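Local coordinates for protein flagellin (Burkholderia pseudomallei, PDB 4CFI) that probably forms the filament of the bacterial flagellum as its repeating subunit and carries epitopes recognised by the immune system, at residues S15-N18 and S19-I23; S95-A98 and A99-G102; A233-S236 and I237-L241. One frame throughout, in Å; residues are numbered along the deposited sequence.

Interaction 1: S15-N18 and S19-I23; sequences SLTN and SLQRI
Gln21 lies back along the helix over Thr17, one turn earlier, and shows how a long side chain covers the turn beneath it. Its CB rests 3.3 Å from Thr17 O, the same carbonyl oxygen that accepts the backbone N-H of Gln21. CG passes as close to that oxygen. With CG anti to the carbonyl carbon (chi1 -73°) and the chain extended beyond it (chi2 179°), the amide is carried up beside Thr17. There CD stands 3.5 Å from Thr17 CG2, with NE2 and OE1 only slightly farther from the same methyl, so the methyl sits squarely over the face of the amide. The two side chains run side by side and point the same way, while Thr17 OG1 turns back to bond Leu13 O.

On another side of the helix, Leu20 CG packs 3.3 Å from Leu16 O, and its CD1 reaches the Leu16 side chain, which was modelled in two conformers. A water donates to both Ser15 O (2.8 Å) and Ser19 OG (2.9 Å), bridging one helical turn; Ser19 OG is also hydrogen-bonded to Gln50.

Helix 2-31 is thus flanked on two faces: Ser15, Ser19 and Ile23 meet helix 37-60, whereas Leu16, Leu20 and again Ile23 turn to helix 227-257, as expected in a flagellin helical bundle.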
ATOM      1  N   SER A  15      -5.158  19.864  -1.587  1.00  9.69           N
ATOM      2  CA  SER A  15      -6.455  19.328  -2.012  1.00 10.46           C
ATOM      3  C   SER A  15      -6.423  17.815  -2.157  1.00  9.61           C
ATOM      4  O   SER A  15      -7.320  17.114  -1.708  1.00 10.30           O
ATOM      5  CB  SER A  15      -6.893  19.935  -3.337  1.00 10.83           C
ATOM      6  OG  SER A  15      -7.054  21.329  -3.218  1.00 11.59           O
ATOM      7  N   LEU A  16      -5.367  17.323  -2.783  0.50  8.96           N
ATOM      8  CA  LEU A  16      -5.191  15.902  -2.972  0.50  9.19           C
ATOM      9  C   LEU A  16      -5.113  15.171  -1.616  0.50 10.08           C
ATOM     10  O   LEU A  16      -5.755  14.140  -1.437  0.50 10.48           O
ATOM     11  CB  LEU A  16      -3.953  15.677  -3.840  0.50  9.49           C
ATOM     12  CG  LEU A  16      -3.632  14.228  -4.159  0.50  9.70           C
ATOM     13  CD1 LEU A  16      -4.859  13.486  -4.663  0.50 10.41           C
ATOM     14  CD2 LEU A  16      -2.485  14.165  -5.158  0.50 10.28           C
ATOM     15  N   THR A  17      -4.367  15.720  -0.655  1.00 10.75           N
ATOM     16  CA  THR A  17      -4.305  15.151   0.707  1.00 11.19           C
ATOM     17  C   THR A  17      -5.709  15.033   1.316  1.00 10.45           C
ATOM     18  O   THR A  17      -6.024  14.009   1.938  1.00 12.66           O
ATOM     19  CB  THR A  17      -3.385  16.004   1.607  1.00 12.62           C
ATOM     20  OG1 THR A  17      -2.044  15.884   1.128  1.00 16.65           O
ATOM     21  CG2 THR A  17      -3.435  15.553   3.057  1.00 15.23           C
ATOM     22  N   ASN A  18      -6.536  16.063   1.182  1.00 11.09           N
ATOM     23  CA  ASN A  18      -7.899  16.003   1.716  1.00  9.95           C
ATOM     24  C   ASN A  18      -8.665  14.790   1.142  1.00  9.16           C
ATOM     25  O   ASN A  18      -9.324  14.054   1.885  1.00  9.96           O
ATOM     26  CB  ASN A  18      -8.677  17.316   1.462  1.00  9.95           C
ATOM     27  CG  ASN A  18      -8.425  18.412   2.520  1.00 11.94           C
ATOM     28  OD1 ASN A  18      -9.132  18.476   3.516  1.00 14.65           O
ATOM     29  ND2 ASN A  18      -7.495  19.315   2.257  1.00 13.17           N
ATOM     30  N   SER A  19      -8.588  14.584  -0.173  1.00  8.05           N
ATOM     31  CA  SER A  19      -9.341  13.492  -0.809  1.00  8.19           C
ATOM     32  C   SER A  19      -8.767  12.120  -0.466  1.00  8.77           C
ATOM     33  O   SER A  19      -9.523  11.168  -0.264  1.00  9.57           O
ATOM     34  CB  SER A  19      -9.440  13.656  -2.327  1.00  8.44           C
ATOM     35  OG  SER A  19     -10.435  14.621  -2.675  1.00  8.73           O
ATOM     36  N   LEU A  20      -7.442  12.016  -0.381  1.00  9.45           N
ATOM     37  CA  LEU A  20      -6.816  10.739  -0.007  1.00  8.78           C
ATOM     38  C   LEU A  20      -7.125  10.387   1.454  1.00  9.52           C
ATOM     39  O   LEU A  20      -7.473   9.231   1.736  1.00 11.44           O
ATOM     40  CB  LEU A  20      -5.312  10.785  -0.260  1.00  9.16           C
ATOM     41  CG  LEU A  20      -4.892  10.987  -1.721  1.00 10.13           C
ATOM     42  CD1 LEU A  20      -3.398  11.256  -1.821  1.00 10.64           C
ATOM     43  CD2 LEU A  20      -5.276   9.845  -2.652  1.00 10.82           C
ATOM     44  N   GLN A  21      -7.024  11.371   2.358  1.00 10.39           N
ATOM     45  CA  GLN A  21      -7.366  11.174   3.780  1.00 10.51           C
ATOM     46  C   GLN A  21      -8.843  10.752   3.914  1.00 11.38           C
ATOM     47  O   GLN A  21      -9.180   9.959   4.797  1.00 13.64           O
ATOM     48  CB  GLN A  21      -7.038  12.420   4.652  1.00 13.31           C
ATOM     49  CG  GLN A  21      -5.520  12.590   4.856  1.00 12.24           C
ATOM     50  CD  GLN A  21      -5.036  13.791   5.686  0.50 12.49           C
ATOM     51  OE1 GLN A  21      -5.741  14.787   5.896  1.00 18.43           O
ATOM     52  NE2 GLN A  21      -3.780  13.715   6.118  1.00 12.56           N
ATOM     53  N   ARG A  22      -9.708  11.248   3.032  1.00 10.51           N
ATOM     54  CA  ARG A  22     -11.130  10.893   3.051  1.00 10.22           C
ATOM     55  C   ARG A  22     -11.311   9.437   2.632  1.00 10.57           C
ATOM     56  O   ARG A  22     -12.072   8.700   3.258  1.00 11.66           O
ATOM     57  CB  ARG A  22     -11.940  11.826   2.140  1.00  9.27           C
ATOM     58  CG  ARG A  22     -13.424  11.530   2.118  1.00  9.73           C
ATOM     59  CD  ARG A  22     -14.119  11.909   3.421  1.00 10.15           C
ATOM     60  NE  ARG A  22     -15.555  11.623   3.338  1.00 11.14           N
ATOM     61  CZ  ARG A  22     -16.435  12.355   2.660  1.00 10.35           C
ATOM     62  NH1 ARG A  22     -16.067  13.456   2.033  1.00  9.96           N
ATOM     63  NH2 ARG A  22     -17.701  11.993   2.616  1.00 11.12           N
ATOM     64  N   ILE A  23     -10.626   9.003   1.575  1.00 10.60           N
ATOM     65  CA  ILE A  23     -10.724   7.614   1.135  1.00 10.32           C
ATOM     66  C   ILE A  23     -10.262   6.678   2.278  1.00 11.22           C
ATOM     67  O   ILE A  23     -10.892   5.618   2.496  1.00 12.74           O
ATOM     68  CB  ILE A  23      -9.956   7.344  -0.185  1.00 10.18           C
ATOM     69  CG1 ILE A  23     -10.592   8.152  -1.327  1.00 10.11           C
ATOM     70  CG2 ILE A  23      -9.968   5.856  -0.504  1.00 11.39           C
ATOM     71  CD1 ILE A  23      -9.799   8.157  -2.623  1.00 10.12           C
TER
HETATM   72  O   HOH W   1     -10.069  17.313  -1.791  1.00 11.10           O

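Interaction 2: S95-A98 and A99-G102; sequences SMSA and AKIG
Ser97 and Lys100 close a tight turn by a backbone hydrogen bond, Lys100 N to Ser97 O at 2.9 Å. The backbone angles of Ala98 and Ala99, at its two central positions, make it a type I beta turn. The N-H is aimed well at the oxygen (160°) but arrives from above the carbonyl plane, 50° out of it, in keeping with so tight a turn. Just before it a second polar link stiffens the chain: Ser95 OG, held anti to its own nitrogen, accepts from Ser97 N at 3.1 Å and forms an ST turn.

Van der Waals contacts line the inside of the bend. Ile101 has CG1 wedged between its backbone N and carbonyl carbon (chi1 61°), which splays its branches over three successive carbonyl oxygens: CG2 lies 3.7 Å from Ser95 O, CD1 meets Met96 O at the same separation, and CG1 comes within 3.6 Å of Ser97 O. Met96 O is buried here without a hydrogen-bond partner. In the apolar pair, the bent Met96 chain crosses Ile101 at about a right angle, its CE 4.1 Å from Ile101 CG2. On the outer side, Lys100 CG packs 3.5 Å from Ser97 OG before the chain leads away.

The turn belongs to the loop between strands 87-92 and 111-119. Ala98 packs on helix 37-60 and Met96 on helix 2-31, while Ile101 pairs by its backbone with Val219.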
ATOM      1  N   SER A  95       2.887  12.529 -12.442  1.00 21.73           N
ATOM      2  CA  SER A  95       1.458  12.781 -12.445  1.00 16.29           C
ATOM      3  C   SER A  95       0.833  12.398 -11.116  1.00 15.51           C
ATOM      4  O   SER A  95       1.154  11.358 -10.520  1.00 19.39           O
ATOM      5  CB  SER A  95       0.802  11.928 -13.532  1.00 14.93           C
ATOM      6  OG  SER A  95      -0.591  12.109 -13.569  1.00 18.60           O
ATOM      7  N   MET A  96      -0.075  13.258 -10.684  1.00 12.34           N
ATOM      8  CA  MET A  96      -0.888  13.004  -9.522  1.00 11.39           C
ATOM      9  C   MET A  96      -2.261  12.444  -9.884  1.00  9.13           C
ATOM     10  O   MET A  96      -3.144  12.361  -9.019  1.00  9.74           O
ATOM     11  CB  MET A  96      -1.050  14.305  -8.738  1.00 11.04           C
ATOM     12  CG  MET A  96       0.242  14.842  -8.131  1.00 13.81           C
ATOM     13  SD  MET A  96       0.960  13.744  -6.879  1.00 17.96           S
ATOM     14  CE  MET A  96       2.286  13.028  -7.822  1.00 21.62           C
ATOM     15  N   SER A  97      -2.462  12.035 -11.135  1.00  9.38           N
ATOM     16  CA  SER A  97      -3.735  11.433 -11.512  1.00 10.25           C
ATOM     17  C   SER A  97      -3.945  10.118 -10.759  1.00  9.46           C
ATOM     18  O   SER A  97      -2.992   9.462 -10.329  1.00  9.82           O
ATOM     19  CB  SER A  97      -3.826  11.241 -13.034  1.00 12.43           C
ATOM     20  OG  SER A  97      -3.045  10.156 -13.489  1.00 14.82           O
ATOM     21  N   ALA A  98      -5.203   9.731 -10.583  1.00  9.56           N
ATOM     22  CA  ALA A  98      -5.517   8.543  -9.795  1.00  9.23           C
ATOM     23  C   ALA A  98      -4.865   7.258 -10.321  1.00  8.89           C
ATOM     24  O   ALA A  98      -4.559   6.351  -9.544  1.00 10.04           O
ATOM     25  CB  ALA A  98      -7.017   8.367  -9.701  1.00  9.51           C
ATOM     26  N   ALA A  99      -4.641   7.176 -11.629  1.00  9.34           N
ATOM     27  CA  ALA A  99      -4.028   5.995 -12.235  1.00 10.60           C
ATOM     28  C   ALA A  99      -2.538   5.867 -11.946  1.00 10.92           C
ATOM     29  O   ALA A  99      -1.960   4.807 -12.199  1.00 11.86           O
ATOM     30  CB  ALA A  99      -4.269   6.008 -13.737  1.00 12.69           C
ATOM     31  N   LYS A 100      -1.929   6.947 -11.440  1.00 10.49           N
ATOM     32  CA  LYS A 100      -0.483   7.043 -11.305  1.00 11.83           C
ATOM     33  C   LYS A 100      -0.013   7.197  -9.858  1.00 10.24           C
ATOM     34  O   LYS A 100       1.182   7.335  -9.621  1.00 13.21           O
ATOM     35  CB  LYS A 100       0.044   8.214 -12.156  1.00 13.93           C
ATOM     36  CG  LYS A 100      -0.210   8.065 -13.651  1.00 15.99           C
ATOM     37  CD  LYS A 100       0.564   6.907 -14.259  1.00 22.14           C
ATOM     38  CE  LYS A 100       1.146   7.272 -15.617  1.00 27.27           C
ATOM     39  NZ  LYS A 100       2.299   6.391 -15.948  1.00 31.72           N
ATOM     40  N   ILE A 101      -0.938   7.148  -8.892  1.00  9.76           N
ATOM     41  CA  ILE A 101      -0.584   7.207  -7.472  1.00  9.95           C
ATOM     42  C   ILE A 101      -1.255   6.062  -6.729  1.00  9.27           C
ATOM     43  O   ILE A 101      -2.218   5.477  -7.223  1.00 10.26           O
ATOM     44  CB  ILE A 101      -0.931   8.576  -6.816  1.00  9.96           C
ATOM     45  CG1 ILE A 101      -2.443   8.885  -6.865  1.00 10.79           C
ATOM     46  CG2 ILE A 101      -0.129   9.681  -7.493  1.00 11.75           C
ATOM     47  CD1 ILE A 101      -2.861  10.144  -6.114  1.00 11.61           C
ATOM     48  N   GLY A 102      -0.734   5.744  -5.547  1.00  9.59           N
ATOM     49  CA  GLY A 102      -1.119   4.530  -4.868  1.00  9.46           C
ATOM     50  C   GLY A 102      -0.503   3.331  -5.553  1.00  8.81           C
ATOM     51  O   GLY A 102       0.484   3.428  -6.279  1.00  9.53           O
TER

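Interaction 3: A233-S236 and I237-L241; sequences AMVS and IDNAL
Val235 CG1 stands anti to the backbone N (chi1 170°), and Asn239 one turn on has CG anti to its carbonyl carbon (chi1 -70°); these torsions set the two side chains alongside each other, pointing the same way. The contact is loose, with Val235 CG1 4.1 Å from Asn239 ND2. More intimate is the meeting of side chain and backbone: Val235 O lies almost straight beneath the face of the Asn239 amide, 3.5 Å from CG, while it accepts the backbone N-H of Asn239.

The pattern recurs one residue earlier, and the repetition is instructive. Asp238, with a similar first torsion, folds its carboxylate over Met234 O, which approaches the flat group from its face at 3.3 Å from Asp238 CG. A carbonyl dipole brought so near would tend to disfavour the negative charge, but a salt bridge from OD1 to Arg24 probably offsets this. Ile237 continues the theme with an apolar group, its CG1 packed 3.2 Å from Ala233 O. Beneath all three run the backbone bonds of a regular alpha-helix, from Ile237 N to Ala233 O (2.8 Å) through to Ala240 N to Ser236 O.

Other polar tips find their partners beyond the helix: Asn239 ND2 donates to Gly103 O and Met105 O, a pair of bonds that should fix the rotation of the amide, and Ser236 OG is held between Gln217 O and Gly103 N, accepting from the latter.

Helix 227-257 is thus covered by helix 2-31 on one part of its surface, where Met234 and Ile237 pack, and by loops on another, where Val235 meets Val106 and Pro216.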
ATOM      1  N   ALA A 233      -7.224  -0.742  -0.223  1.00  9.59           N
ATOM      2  CA  ALA A 233      -7.336   0.722  -0.258  1.00  9.59           C
ATOM      3  C   ALA A 233      -6.532   1.389   0.850  1.00  9.90           C
ATOM      4  O   ALA A 233      -5.929   2.438   0.627  1.00 11.05           O
ATOM      5  CB  ALA A 233      -8.790   1.168  -0.197  1.00  9.86           C
ATOM      6  N   MET A 234      -6.510   0.795   2.036  1.00 10.60           N
ATOM      7  CA  MET A 234      -5.732   1.365   3.128  1.00 10.93           C
ATOM      8  C   MET A 234      -4.238   1.437   2.768  1.00 10.06           C
ATOM      9  O   MET A 234      -3.596   2.463   2.992  1.00 11.24           O
ATOM     10  CB  MET A 234      -5.928   0.556   4.395  1.00 12.12           C
ATOM     11  CG  MET A 234      -7.315   0.730   4.980  1.00 14.22           C
ATOM     12  SD  MET A 234      -7.688  -0.471   6.261  1.00 23.63           S
ATOM     13  CE  MET A 234      -9.316   0.054   6.739  0.50 23.09           C
ATOM     14  N   VAL A 235      -3.699   0.348   2.217  1.00 10.05           N
ATOM     15  CA  VAL A 235      -2.297   0.305   1.790  1.00 10.35           C
ATOM     16  C   VAL A 235      -2.062   1.286   0.655  1.00  9.74           C
ATOM     17  O   VAL A 235      -1.096   2.045   0.672  1.00 10.56           O
ATOM     18  CB  VAL A 235      -1.898  -1.110   1.277  1.00 13.62           C
ATOM     19  CG1 VAL A 235      -0.523  -1.107   0.598  1.00 13.47           C
ATOM     20  CG2 VAL A 235      -1.978  -2.132   2.396  1.00 14.74           C
ATOM     21  N   SER A 236      -2.932   1.261  -0.343  1.00 10.23           N
ATOM     22  CA  SER A 236      -2.779   2.131  -1.498  1.00 10.15           C
ATOM     23  C   SER A 236      -2.784   3.596  -1.104  1.00 10.13           C
ATOM     24  O   SER A 236      -1.963   4.374  -1.612  1.00 10.09           O
ATOM     25  CB  SER A 236      -3.888   1.859  -2.511  1.00 10.47           C
ATOM     26  OG  SER A 236      -3.663   2.552  -3.733  1.00 10.76           O
ATOM     27  N   ILE A 237      -3.700   3.995  -0.218  1.00 10.32           N
ATOM     28  CA  ILE A 237      -3.759   5.379   0.243  1.00 10.28           C
ATOM     29  C   ILE A 237      -2.528   5.746   1.075  1.00 10.58           C
ATOM     30  O   ILE A 237      -2.004   6.857   0.940  1.00 10.83           O
ATOM     31  CB  ILE A 237      -5.063   5.661   1.026  1.00 10.33           C
ATOM     32  CG1 ILE A 237      -6.285   5.579   0.087  1.00 11.14           C
ATOM     33  CG2 ILE A 237      -4.992   7.006   1.754  1.00 11.45           C
ATOM     34  CD1 ILE A 237      -6.315   6.656  -0.971  1.00 10.96           C
ATOM     35  N   ASP A 238      -2.069   4.847   1.948  1.00 10.51           N
ATOM     36  CA  ASP A 238      -0.826   5.118   2.666  1.00  9.60           C
ATOM     37  C   ASP A 238       0.305   5.460   1.668  1.00  8.87           C
ATOM     38  O   ASP A 238       1.075   6.411   1.866  1.00  9.79           O
ATOM     39  CB  ASP A 238      -0.418   3.933   3.562  1.00 10.33           C
ATOM     40  CG  ASP A 238      -1.237   3.822   4.843  1.00 12.33           C
ATOM     41  OD1 ASP A 238      -1.962   4.770   5.218  1.00 15.17           O
ATOM     42  OD2 ASP A 238      -1.127   2.751   5.475  1.00 14.43           O
ATOM     43  N   ASN A 239       0.396   4.683   0.593  1.00  8.40           N
ATOM     44  CA  ASN A 239       1.424   4.899  -0.419  1.00  7.82           C
ATOM     45  C   ASN A 239       1.219   6.183  -1.201  1.00  7.73           C
ATOM     46  O   ASN A 239       2.170   6.902  -1.475  1.00  8.21           O
ATOM     47  CB  ASN A 239       1.502   3.693  -1.349  1.00  8.05           C
ATOM     48  CG  ASN A 239       2.066   2.469  -0.652  1.00  8.62           C
ATOM     49  OD1 ASN A 239       2.503   2.533   0.507  1.00  9.62           O
ATOM     50  ND2 ASN A 239       2.056   1.358  -1.332  1.00  8.21           N
ATOM     51  N   ALA A 240      -0.019   6.470  -1.576  1.00  8.27           N
ATOM     52  CA  ALA A 240      -0.322   7.711  -2.290  1.00  8.04           C
ATOM     53  C   ALA A 240       0.008   8.932  -1.430  1.00  8.00           C
ATOM     54  O   ALA A 240       0.568   9.911  -1.924  1.00  8.30           O
ATOM     55  CB  ALA A 240      -1.779   7.732  -2.718  1.00  8.61           C
ATOM     56  N   LEU A 241      -0.354   8.894  -0.152  1.00  8.75           N
ATOM     57  CA  LEU A 241      -0.034   9.990   0.761  1.00  9.34           C
ATOM     58  C   LEU A 241       1.471  10.181   0.910  1.00  9.01           C
ATOM     59  O   LEU A 241       1.931  11.310   0.996  1.00 10.47           O
ATOM     60  CB  LEU A 241      -0.715   9.839   2.134  1.00 10.97           C
ATOM     61  CG  LEU A 241      -2.194  10.245   2.132  1.00 13.38           C
ATOM     62  CD1 LEU A 241      -2.876   9.723   3.386  1.00 15.13           C
ATOM     63  CD2 LEU A 241      -2.348  11.756   2.014  1.00 15.06           C
TER

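How the interactions relate
From the N terminus the chain passes through interactions 1, 2 and 3 in series; each is one continuous stretch, so none encloses or crosses another, and the chain bends back on itself in interaction 2, through an ST turn and then a beta turn. Their unity is spatial. Segment 95-102 leaves the hairpin of strands 74-79 and 87-92 and fits against helices 2-31 and 227-257, as well as helix 37-60, Ile101 CD1 lying 4.2 Å from Leu20 CD2 and Gly102 CA 3.4 Å from Ser236 OG. Helices 2-31 and 227-257 also meet directly, where Ile23 CG2 packs 3.7 Å from Ile237 CG1. Segments far apart in sequence thus join in one helical bundle.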